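Local coordinates for exported protein (Bacteroides fragilis, PDB 4JX0) that is of unknown function but binds magnesium and joins a BT_3987-like N-terminal domain to a C-terminal beta domain of the coagulation factor 5/8 type C kind, at residues 173-178 with 272-277; 181-186 with 277-282; 197-202 with 217-222; 256-261 with 297-302. One frame throughout, in Å; residues are numbered along the deposited sequence.

Interaction 1 of 4, residues 173-178 with 272-277; sequences SIRLDN and HGVFDR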
# COMPACT_ATOMS: atom_id res chain seq x y z
N SER A 173 6.61 7.16 -0.50
CA SER A 173 7.52 6.73 0.58
C SER A 173 8.72 5.97 -0.01
O SER A 173 8.56 5.28 -1.01
CB SER A 173 6.78 5.86 1.59
OG SER A 173 5.90 4.92 0.98
N ILE A 174 9.91 6.11 0.59
CA ILE A 174 11.12 5.47 0.07
C ILE A 174 11.21 3.98 0.49
O ILE A 174 11.04 3.63 1.66
CB ILE A 174 12.42 6.22 0.48
CG1 ILE A 174 12.49 7.59 -0.23
CG2 ILE A 174 13.68 5.39 0.14
CD1 ILE A 174 13.37 8.59 0.49
N ARG A 175 11.53 3.13 -0.50
CA ARG A 175 11.74 1.70 -0.30
C ARG A 175 12.72 1.21 -1.37
O ARG A 175 12.40 1.21 -2.56
CB ARG A 175 10.44 0.90 -0.36
CG ARG A 175 10.65 -0.60 -0.11
CD ARG A 175 9.35 -1.35 0.06
NE ARG A 175 8.83 -1.83 -1.22
CZ ARG A 175 7.60 -2.31 -1.41
NH1 ARG A 175 6.74 -2.37 -0.40
NH2 ARG A 175 7.22 -2.73 -2.62
N LEU A 176 13.86 0.72 -0.94
CA LEU A 176 14.86 0.20 -1.87
C LEU A 176 14.44 -1.19 -2.32
O LEU A 176 13.64 -1.85 -1.65
CB LEU A 176 16.25 0.17 -1.21
CG LEU A 176 16.68 1.42 -0.42
CD1 LEU A 176 17.99 1.18 0.26
CD2 LEU A 176 16.76 2.63 -1.33
N ASP A 177 14.94 -1.64 -3.46
CA ASP A 177 14.67 -2.99 -3.96
C ASP A 177 15.96 -3.72 -3.69
O ASP A 177 16.73 -4.00 -4.62
CB ASP A 177 14.28 -2.97 -5.45
CG ASP A 177 14.13 -4.31 -6.14
OD1 ASP A 177 13.86 -5.31 -5.44
OD2 ASP A 177 14.30 -4.36 -7.39
N ASN A 178 16.25 -3.93 -2.39
CA ASN A 178 17.50 -4.54 -1.95
C ASN A 178 17.28 -5.80 -1.12
O ASN A 178 18.19 -6.18 -0.40
CB ASN A 178 18.30 -3.53 -1.13
CG ASN A 178 19.74 -3.91 -0.95
OD1 ASN A 178 20.42 -4.29 -1.91
ND2 ASN A 178 20.23 -3.87 0.28
N HIS A 272 14.62 -1.42 3.24
CA HIS A 272 15.44 -2.02 2.17
C HIS A 272 14.63 -2.93 1.23
O HIS A 272 15.20 -3.44 0.26
CB HIS A 272 16.62 -2.79 2.77
CG HIS A 272 17.79 -1.89 2.97
ND1 HIS A 272 18.94 -2.03 2.22
CD2 HIS A 272 17.91 -0.80 3.75
CE1 HIS A 272 19.74 -1.05 2.61
NE2 HIS A 272 19.15 -0.28 3.53
N GLY A 273 13.34 -3.11 1.49
CA GLY A 273 12.48 -3.92 0.65
C GLY A 273 11.62 -4.89 1.44
O GLY A 273 11.68 -4.94 2.67
N VAL A 274 10.82 -5.66 0.72
CA VAL A 274 9.94 -6.65 1.31
C VAL A 274 10.46 -8.04 0.98
O VAL A 274 10.67 -8.37 -0.19
CB VAL A 274 8.48 -6.47 0.81
CG1 VAL A 274 7.57 -7.56 1.38
CG2 VAL A 274 7.95 -5.08 1.17
N PHE A 275 10.65 -8.86 2.03
CA PHE A 275 10.98 -10.26 1.85
C PHE A 275 9.64 -10.94 1.63
O PHE A 275 8.69 -10.58 2.31
CB PHE A 275 11.70 -10.82 3.08
CG PHE A 275 11.93 -12.31 3.01
CD1 PHE A 275 12.89 -12.84 2.15
CD2 PHE A 275 11.23 -13.19 3.82
CE1 PHE A 275 13.15 -14.20 2.12
CE2 PHE A 275 11.48 -14.56 3.77
CZ PHE A 275 12.44 -15.05 2.93
N ASP A 276 9.53 -11.80 0.62
CA ASP A 276 8.28 -12.50 0.32
C ASP A 276 8.63 -13.77 -0.44
O ASP A 276 8.66 -13.77 -1.68
CB ASP A 276 7.31 -11.59 -0.48
CG ASP A 276 5.97 -12.21 -0.85
OD1 ASP A 276 5.57 -13.21 -0.22
OD2 ASP A 276 5.29 -11.66 -1.76
N ARG A 277 8.97 -14.85 0.30
CA ARG A 277 9.41 -16.09 -0.32
C ARG A 277 8.25 -16.93 -0.82
O ARG A 277 7.10 -16.74 -0.42
CB ARG A 277 10.31 -16.93 0.60
CG ARG A 277 9.70 -17.34 1.93
CD ARG A 277 10.51 -18.44 2.59
NE ARG A 277 9.94 -18.81 3.88
CZ ARG A 277 10.25 -19.90 4.57
NH1 ARG A 277 11.13 -20.78 4.10
NH2 ARG A 277 9.68 -20.13 5.75
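Leu176 and Asn178 close on His272 where the chain leaving the N-terminal domain meets an edge strand of the C-terminal one. The denser part is built round the imidazole. Leu176 CD1 sits over the middle of one ring face, 3.7 Å from the centroid of the His272 ring, a CH-pi contact only 12° off the ring normal. Asn178 works at the ring edge instead: its ND2 donates to ND1 of His272 over 3.0 Å, lying in the ring plane although the amide itself is turned 56° from that plane. With CG of Asn178 swung away from its own backbone N (chi1 -164°), the side chain runs alongside the histidine and the amide can meet ND1. The backbone adds a second bond between the same two residues, Asn178 N to His272 O at 2.9 Å. Next along the strand, Gly273 has a positive phi, at backbone angles that call for glycine, and its CA lies 3.3 Å from Leu176 O.

The other side is looser. Arg175 reaches Val274 by one guanidinium face, with NH1 3.4 Å from CG2 of Val274, and this is plain packing. Asp177 turns away from the strand and forms a salt bridge with Lys289. Within this contact the hydrogen bonds thus lie at Asn178, while Arg175 adds packing.

Because Asn178 OD1 accepts from the backbone N of Lys290, its amide is oriented with ND2 toward the imidazole. ND1 then serves as acceptor, so a neutral His272 would probably carry its proton on NE2.

Interaction 2 of 4, residues 181-186 with 277-282; sequences SSNKKI and RKSMDG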
# COMPACT_ATOMS: atom_id res chain seq x y z
N SER A 181 14.28 -12.54 -2.31
CA SER A 181 13.34 -13.50 -1.74
C SER A 181 13.46 -14.92 -2.37
O SER A 181 12.52 -15.72 -2.26
CB SER A 181 11.92 -12.98 -1.94
OG SER A 181 11.82 -11.61 -1.58
N SER A 182 14.62 -15.25 -2.97
CA SER A 182 14.83 -16.56 -3.58
C SER A 182 14.92 -17.67 -2.54
O SER A 182 14.76 -18.84 -2.90
CB SER A 182 16.11 -16.55 -4.40
OG SER A 182 17.25 -16.55 -3.56
N ASN A 183 15.26 -17.33 -1.27
CA ASN A 183 15.41 -18.29 -0.18
C ASN A 183 16.62 -19.23 -0.39
O ASN A 183 16.74 -20.24 0.30
CB ASN A 183 14.14 -19.11 0.03
CG ASN A 183 13.96 -19.55 1.46
OD1 ASN A 183 13.97 -18.73 2.37
ND2 ASN A 183 13.83 -20.85 1.69
N LYS A 184 17.57 -18.85 -1.27
CA LYS A 184 18.77 -19.63 -1.50
C LYS A 184 19.66 -19.48 -0.26
O LYS A 184 19.67 -18.41 0.35
CB LYS A 184 19.48 -19.13 -2.78
CG LYS A 184 20.73 -19.91 -3.19
CD LYS A 184 21.29 -19.39 -4.51
CE LYS A 184 22.61 -20.03 -4.88
NZ LYS A 184 23.17 -19.45 -6.13
N LYS A 185 20.35 -20.56 0.13
CA LYS A 185 21.25 -20.56 1.30
C LYS A 185 22.27 -19.44 1.17
O LYS A 185 22.82 -19.23 0.09
CB LYS A 185 21.95 -21.93 1.41
CG LYS A 185 22.86 -22.09 2.62
CD LYS A 185 23.22 -23.57 2.84
CE LYS A 185 24.06 -23.79 4.07
NZ LYS A 185 24.37 -25.24 4.28
N ILE A 186 22.50 -18.68 2.27
CA ILE A 186 23.44 -17.57 2.26
C ILE A 186 24.83 -18.12 2.37
O ILE A 186 25.13 -18.86 3.32
CB ILE A 186 23.14 -16.52 3.36
CG1 ILE A 186 21.84 -15.78 3.05
CG2 ILE A 186 24.31 -15.51 3.48
CD1 ILE A 186 21.20 -15.11 4.21
N ARG A 277 8.97 -14.85 0.30
CA ARG A 277 9.41 -16.09 -0.32
C ARG A 277 8.25 -16.93 -0.82
O ARG A 277 7.10 -16.74 -0.42
CB ARG A 277 10.31 -16.93 0.60
CG ARG A 277 9.70 -17.34 1.93
CD ARG A 277 10.51 -18.44 2.59
NE ARG A 277 9.94 -18.81 3.88
CZ ARG A 277 10.25 -19.90 4.57
NH1 ARG A 277 11.13 -20.78 4.10
NH2 ARG A 277 9.68 -20.13 5.75
N LYS A 278 8.57 -17.84 -1.75
CA LYS A 278 7.64 -18.76 -2.38
C LYS A 278 7.96 -20.22 -2.01
O LYS A 278 7.21 -21.10 -2.39
CB LYS A 278 7.71 -18.56 -3.91
CG LYS A 278 6.94 -17.32 -4.40
CD LYS A 278 7.76 -16.43 -5.35
CE LYS A 278 8.77 -15.56 -4.62
NZ LYS A 278 9.84 -15.06 -5.52
N SER A 279 9.05 -20.49 -1.28
CA SER A 279 9.44 -21.84 -0.87
C SER A 279 9.00 -22.10 0.58
O SER A 279 9.35 -21.33 1.47
CB SER A 279 10.95 -22.00 -1.01
OG SER A 279 11.39 -23.26 -0.51
N MSE A 280 8.24 -23.18 0.83
CA MSE A 280 7.77 -23.53 2.18
C MSE A 280 8.73 -24.48 2.89
O MSE A 280 8.91 -25.60 2.43
CB MSE A 280 6.41 -24.21 2.10
CG MSE A 280 5.36 -23.40 1.40
SE MSE A 280 3.55 -23.97 1.81
CE MSE A 280 3.83 -25.86 2.30
N ASP A 281 9.33 -24.04 4.00
CA ASP A 281 10.20 -24.87 4.84
C ASP A 281 10.51 -24.11 6.13
O ASP A 281 10.09 -22.96 6.27
CB ASP A 281 11.49 -25.35 4.11
CG ASP A 281 12.42 -24.27 3.59
OD1 ASP A 281 12.53 -23.21 4.25
OD2 ASP A 281 13.10 -24.52 2.57
N GLY A 282 11.21 -24.75 7.06
CA GLY A 282 11.56 -24.15 8.34
C GLY A 282 12.74 -23.20 8.35
O GLY A 282 13.02 -22.65 9.41
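Asn183 and Arg277 carry this surface contact, and van der Waals packing is what joins the two loops. The Asn183 amide is laid across the arginine chain: OD1 is 3.5 Å from CD of Arg277, while ND2 is 3.6 Å from NH1 of Arg277. The amide meets the guanidinium at its edge, the planes 43° apart. Farther back, the carbonyl O of Ser181 rests on the root of the arginine, 3.7 Å from CA of Arg277, and Lys278 and Ser279 add lesser contacts.

The polar bonds are made inside the loops or to their neighbours. Arg277 grips Asp281 end-on with both terminal nitrogens. NH1 forms a salt bridge of 2.8 Å with OD1 of Asp281, in the guanidinium plane but well above that of the carboxylate, and NH2 donates to the backbone O of Asp281 over 2.9 Å. CG of Arg277 is wedged between its own N and carbonyl carbon (chi1 58°), and from there the chain runs extended to Asp281, farther along its own loop. In the facing loop, Ser182 OG accepts from the backbone N of Lys184, an ST turn. Asn183 OD1 takes its hydrogen bond from Tyr285 N, which fixes the amide lying beside the arginine.

Placed in the fold, 181-186 follows the short strand 179-180. The loop 277-282 connects strand 269-276 to strand 283-294. Ser181 OG bonds Asp276 N at the end of strand 269-276, Tyr285, the partner of Asn183, belongs to strand 283-294, and Arg277 NH2 also reaches Leu255 O at the start of strand 255-263.

Interaction 3 of 4, residues 197-202 with 217-222; sequences FKSDIR and NNWYTS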
# COMPACT_ATOMS: atom_id res chain seq x y z
N PHE A 197 18.80 -8.72 21.01
CA PHE A 197 17.47 -8.60 20.42
C PHE A 197 16.54 -7.76 21.26
O PHE A 197 16.59 -7.80 22.49
CB PHE A 197 16.85 -9.99 20.24
CG PHE A 197 17.66 -10.94 19.41
CD1 PHE A 197 18.60 -11.78 20.00
CD2 PHE A 197 17.47 -11.03 18.04
CE1 PHE A 197 19.35 -12.66 19.23
CE2 PHE A 197 18.24 -11.91 17.27
CZ PHE A 197 19.17 -12.71 17.87
N LYS A 198 15.64 -7.03 20.59
CA LYS A 198 14.61 -6.22 21.23
C LYS A 198 13.31 -6.46 20.49
O LYS A 198 13.32 -6.71 19.29
CB LYS A 198 14.99 -4.72 21.24
CG LYS A 198 16.01 -4.38 22.33
CD LYS A 198 16.35 -2.89 22.41
CE LYS A 198 15.45 -2.13 23.36
NZ LYS A 198 15.85 -0.70 23.49
N SER A 199 12.20 -6.44 21.22
CA SER A 199 10.87 -6.65 20.64
C SER A 199 9.78 -6.06 21.55
O SER A 199 9.96 -5.99 22.77
CB SER A 199 10.62 -8.14 20.42
OG SER A 199 9.33 -8.35 19.86
N ASP A 200 8.66 -5.67 20.94
CA ASP A 200 7.52 -5.15 21.71
C ASP A 200 6.70 -6.27 22.33
O ASP A 200 5.91 -5.99 23.23
CB ASP A 200 6.61 -4.25 20.86
CG ASP A 200 6.01 -4.93 19.65
OD1 ASP A 200 6.64 -5.87 19.11
OD2 ASP A 200 4.90 -4.52 19.24
N ILE A 201 6.86 -7.53 21.86
CA ILE A 201 6.12 -8.69 22.39
C ILE A 201 7.10 -9.76 22.86
O ILE A 201 8.15 -9.96 22.24
CB ILE A 201 5.13 -9.23 21.33
CG1 ILE A 201 4.15 -10.21 21.97
CG2 ILE A 201 5.85 -9.87 20.11
CD1 ILE A 201 2.90 -10.41 21.20
N ARG A 202 6.76 -10.44 23.98
CA ARG A 202 7.54 -11.52 24.59
C ARG A 202 9.04 -11.21 24.66
O ARG A 202 9.85 -12.03 24.23
CB ARG A 202 7.33 -12.83 23.82
CG ARG A 202 5.91 -13.33 23.89
CD ARG A 202 5.67 -14.54 23.02
NE ARG A 202 4.25 -14.89 23.08
CZ ARG A 202 3.29 -14.40 22.30
NH1 ARG A 202 3.58 -13.55 21.32
NH2 ARG A 202 2.03 -14.78 22.47
N ASN A 217 10.50 -23.50 19.63
CA ASN A 217 9.97 -22.14 19.64
C ASN A 217 9.65 -21.64 21.05
O ASN A 217 9.15 -22.39 21.90
CB ASN A 217 8.72 -22.07 18.80
CG ASN A 217 8.16 -20.68 18.72
OD1 ASN A 217 7.23 -20.33 19.45
ND2 ASN A 217 8.80 -19.82 17.95
N ASN A 218 9.91 -20.35 21.25
CA ASN A 218 9.58 -19.59 22.46
C ASN A 218 9.03 -18.20 22.07
O ASN A 218 8.03 -17.77 22.65
CB ASN A 218 10.78 -19.49 23.39
CG ASN A 218 11.03 -20.76 24.14
OD1 ASN A 218 10.22 -21.18 24.97
ND2 ASN A 218 12.15 -21.44 23.86
N TRP A 219 9.66 -17.51 21.09
CA TRP A 219 9.22 -16.21 20.60
C TRP A 219 8.44 -16.32 19.29
O TRP A 219 8.86 -17.00 18.36
CB TRP A 219 10.43 -15.30 20.36
CG TRP A 219 10.06 -13.89 20.04
CD1 TRP A 219 9.77 -12.89 20.93
CD2 TRP A 219 9.86 -13.33 18.73
NE1 TRP A 219 9.42 -11.74 20.25
CE2 TRP A 219 9.47 -11.98 18.90
CE3 TRP A 219 9.93 -13.86 17.43
CZ2 TRP A 219 9.18 -11.15 17.82
CZ3 TRP A 219 9.66 -13.02 16.36
CH2 TRP A 219 9.26 -11.70 16.56
N TYR A 220 7.35 -15.55 19.21
CA TYR A 220 6.50 -15.45 18.03
C TYR A 220 5.67 -14.17 18.11
O TYR A 220 5.47 -13.64 19.20
CB TYR A 220 5.60 -16.69 17.86
CG TYR A 220 4.72 -17.01 19.05
CD1 TYR A 220 5.20 -17.78 20.10
CD2 TYR A 220 3.40 -16.60 19.10
CE1 TYR A 220 4.39 -18.10 21.19
CE2 TYR A 220 2.57 -16.95 20.16
CZ TYR A 220 3.08 -17.69 21.22
OH TYR A 220 2.31 -18.02 22.31
N THR A 221 5.23 -13.66 16.96
CA THR A 221 4.42 -12.45 16.90
C THR A 221 2.95 -12.83 17.02
O THR A 221 2.60 -13.99 16.82
CB THR A 221 4.70 -11.66 15.60
OG1 THR A 221 4.29 -12.41 14.46
CG2 THR A 221 6.16 -11.30 15.46
N SER A 222 2.11 -11.85 17.38
CA SER A 222 0.65 -12.01 17.47
C SER A 222 -0.11 -11.04 16.54
O SER A 222 -1.31 -11.22 16.37
CB SER A 222 0.19 -11.82 18.90
OG SER A 222 0.82 -12.77 19.74
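Arg202 lays its guanidinium on the ring of Tyr220, and the whole side chain can be traced along the 217-222 segment. Its CB starts 3.8 Å from CD1 of Trp219. Extended from CG to NE, the chain carries CD past the backbone, 3.9 Å from Tyr220 O, and NE to 3.6 Å from CZ of Tyr220. A turn of chi4 to 88° then sets the end group flat over the phenol: CZ of Arg202 is 3.7 Å from the Tyr220 ring centroid, the planes differ by 26°, and the overlap is offset toward the hydroxyl side, a cation-pi stack. At the tip NH1 donates to Ser222 OG, nearly straight at 164° and in the guanidinium plane over 3.3 Å, with a weak bond to Tyr220 O besides.

The Trp219 indole bonds the carbonyl just before Arg202, NE1 to Ile201 O at 3.0 Å from above the carbonyl plane, and so probably helps place the start of its side chain. CD1 of Ile201 meanwhile packs on Ser222.

On the far flank, Asn217 ND2 bonds both Trp219 O and OD1 of Asn314, a magnesium ligand. The 203-216 loop between the segments holds the ligands Ser208, Asp211 and Asn213. The stack and the two NH1 bonds fix the rotation of the Arg202 guanidinium, its charge set against an aromatic face and neutral oxygens.

Interaction 4 of 4, residues 256-261 with 297-302; sequences KSCRVM and VRFENM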
# COMPACT_ATOMS: atom_id res chain seq x y z
N LYS A 256 6.50 -16.15 5.80
CA LYS A 256 6.40 -16.00 4.35
C LYS A 256 7.00 -14.69 3.93
O LYS A 256 7.89 -14.68 3.07
CB LYS A 256 4.94 -16.05 3.88
CG LYS A 256 4.83 -16.22 2.35
CD LYS A 256 3.74 -15.38 1.73
CE LYS A 256 3.44 -15.81 0.32
NZ LYS A 256 4.62 -15.74 -0.58
N SER A 257 6.48 -13.58 4.50
CA SER A 257 6.91 -12.24 4.13
C SER A 257 7.08 -11.32 5.32
O SER A 257 6.47 -11.53 6.36
CB SER A 257 5.89 -11.61 3.19
OG SER A 257 4.62 -11.46 3.82
N CYS A 258 7.89 -10.27 5.13
CA CYS A 258 8.11 -9.20 6.11
C CYS A 258 8.86 -8.02 5.46
O CYS A 258 9.50 -8.17 4.42
CB CYS A 258 8.86 -9.71 7.33
SG CYS A 258 10.56 -10.22 7.01
N ARG A 259 8.77 -6.86 6.11
CA ARG A 259 9.42 -5.61 5.71
C ARG A 259 10.75 -5.52 6.45
O ARG A 259 10.75 -5.66 7.67
CB ARG A 259 8.50 -4.46 6.10
CG ARG A 259 8.89 -3.08 5.60
CD ARG A 259 8.15 -2.02 6.40
NE ARG A 259 6.70 -2.31 6.43
CZ ARG A 259 5.88 -2.12 7.46
NH1 ARG A 259 6.33 -1.61 8.60
NH2 ARG A 259 4.59 -2.43 7.36
N VAL A 260 11.88 -5.32 5.73
CA VAL A 260 13.20 -5.27 6.35
C VAL A 260 13.68 -3.81 6.49
O VAL A 260 14.12 -3.21 5.50
CB VAL A 260 14.22 -6.13 5.56
CG1 VAL A 260 15.56 -6.20 6.29
CG2 VAL A 260 13.68 -7.53 5.32
N MSE A 261 13.63 -3.26 7.72
CA MSE A 261 14.12 -1.90 8.04
C MSE A 261 15.57 -2.00 8.46
O MSE A 261 15.92 -2.92 9.18
CB MSE A 261 13.32 -1.27 9.19
CG MSE A 261 11.82 -1.28 9.02
SE MSE A 261 11.22 -0.35 7.44
CE MSE A 261 11.79 1.44 7.89
N VAL A 297 18.93 -4.02 12.47
CA VAL A 297 17.98 -4.46 11.43
C VAL A 297 16.68 -4.82 12.15
O VAL A 297 16.74 -5.49 13.18
CB VAL A 297 18.53 -5.63 10.57
CG1 VAL A 297 17.49 -6.09 9.54
CG2 VAL A 297 19.83 -5.24 9.88
N ARG A 298 15.53 -4.36 11.65
CA ARG A 298 14.23 -4.58 12.28
C ARG A 298 13.25 -5.19 11.29
O ARG A 298 12.98 -4.60 10.23
CB ARG A 298 13.66 -3.26 12.86
CG ARG A 298 12.31 -3.37 13.56
CD ARG A 298 11.86 -2.02 14.10
NE ARG A 298 12.68 -1.61 15.24
CZ ARG A 298 12.56 -0.45 15.89
NH1 ARG A 298 11.65 0.44 15.52
NH2 ARG A 298 13.36 -0.18 16.92
N PHE A 299 12.67 -6.33 11.65
CA PHE A 299 11.70 -7.03 10.82
C PHE A 299 10.31 -6.61 11.26
O PHE A 299 10.02 -6.71 12.46
CB PHE A 299 11.88 -8.54 10.95
CG PHE A 299 13.24 -8.99 10.47
CD1 PHE A 299 13.53 -9.07 9.12
CD2 PHE A 299 14.22 -9.36 11.38
CE1 PHE A 299 14.78 -9.49 8.69
CE2 PHE A 299 15.48 -9.77 10.94
CZ PHE A 299 15.75 -9.82 9.60
N GLU A 300 9.49 -6.12 10.33
CA GLU A 300 8.13 -5.64 10.62
C GLU A 300 7.12 -6.30 9.69
O GLU A 300 7.49 -6.88 8.67
CB GLU A 300 8.05 -4.11 10.43
CG GLU A 300 9.06 -3.31 11.24
CD GLU A 300 9.01 -1.82 11.00
OE1 GLU A 300 8.71 -1.40 9.86
OE2 GLU A 300 9.31 -1.06 11.95
N ASN A 301 5.83 -6.21 10.04
CA ASN A 301 4.72 -6.74 9.24
C ASN A 301 4.98 -8.21 8.84
O ASN A 301 4.83 -8.60 7.68
CB ASN A 301 4.56 -5.83 8.01
CG ASN A 301 3.23 -5.99 7.32
OD1 ASN A 301 2.18 -6.02 7.96
ND2 ASN A 301 3.25 -6.10 6.00
N MSE A 302 5.36 -9.02 9.83
CA MSE A 302 5.72 -10.42 9.59
C MSE A 302 4.47 -11.28 9.42
O MSE A 302 3.71 -11.46 10.38
CB MSE A 302 6.59 -10.97 10.72
CG MSE A 302 7.81 -10.10 11.00
SE MSE A 302 8.91 -10.82 12.40
CE MSE A 302 10.03 -11.98 11.33
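Arg259 and Glu300 face each other as an antiparallel hydrogen-bonded pair and add a salt bridge on the face that carries Arg259, Met261, Arg298 and Glu300. NH1 of Arg259 donates to OE1 of Glu300 over 2.7 Å, close to the guanidinium plane, but meets the carboxylate from above its plane; the two flat groups stand 83° apart. A bend at chi3 (-52°) folds the arginine back over the neighbouring strand to make this possible. One face of its guanidinium covers Asn301, with NH2 3.5 Å from CB of that residue, and CG of selenomethionine Met261 packs against the carboxylate of Glu300 from the next hydrogen-bonded pair, Met261 with Arg298.

Between the strands the backbones are joined by two reciprocal pairs of bonds: Arg259 N to Glu300 O is 2.9 Å and Glu300 N to Arg259 O is 3.0 Å, while Met261 and Arg298 bond likewise. On the opposite face, side chains of the non-hydrogen-bonded pair Val260 and Phe299 lie side by side. Val260 CG1 meets Val297 CG1 at 3.8 Å, and Cys258 SG comes obliquely to the Phe299 ring, 3.8 Å from CD1.

Farther out, strand 269-276 flanks 256-261, where Asn271 touches Arg259 and Met261. Arg298 is held by Thr229 and makes cation-pi contacts with Tyr227 and Trp269. The chain turns a corner at Asn301, and beyond it Lys256 and Ser257 face Met303 in a classic beta bulge.

Two inner strands of the five-stranded sheet are therefore zipped by main-chain bonds, and an ion pair bridges them on the partly exposed face, the buried Val260 and Phe299 lying on the other.

In the fold
From the N terminus, the chain leaves the N-terminal domain through 173-178 and enters the C-terminal one, where 181-186 follows strand 179-180. Interaction 3 closes first, between 197-202 and 217-222, a short loop contained within the long ones that interactions 1 and 2 later complete. Segment 256-261 follows, and 272-277 then closes interaction 1; the shared Arg277 leads directly into 277-282, which closes interaction 2. Interactions 1 and 2 cross, and interaction 4, closed last by 297-302, crosses both while following interaction 3 in series. Lys256 ties interaction 4 to Asp276 and Arg277, and Met302 touches Trp219 and Thr221 of interaction 3. Together they join the interdomain link, the five-stranded sheet and the magnesium-side loops.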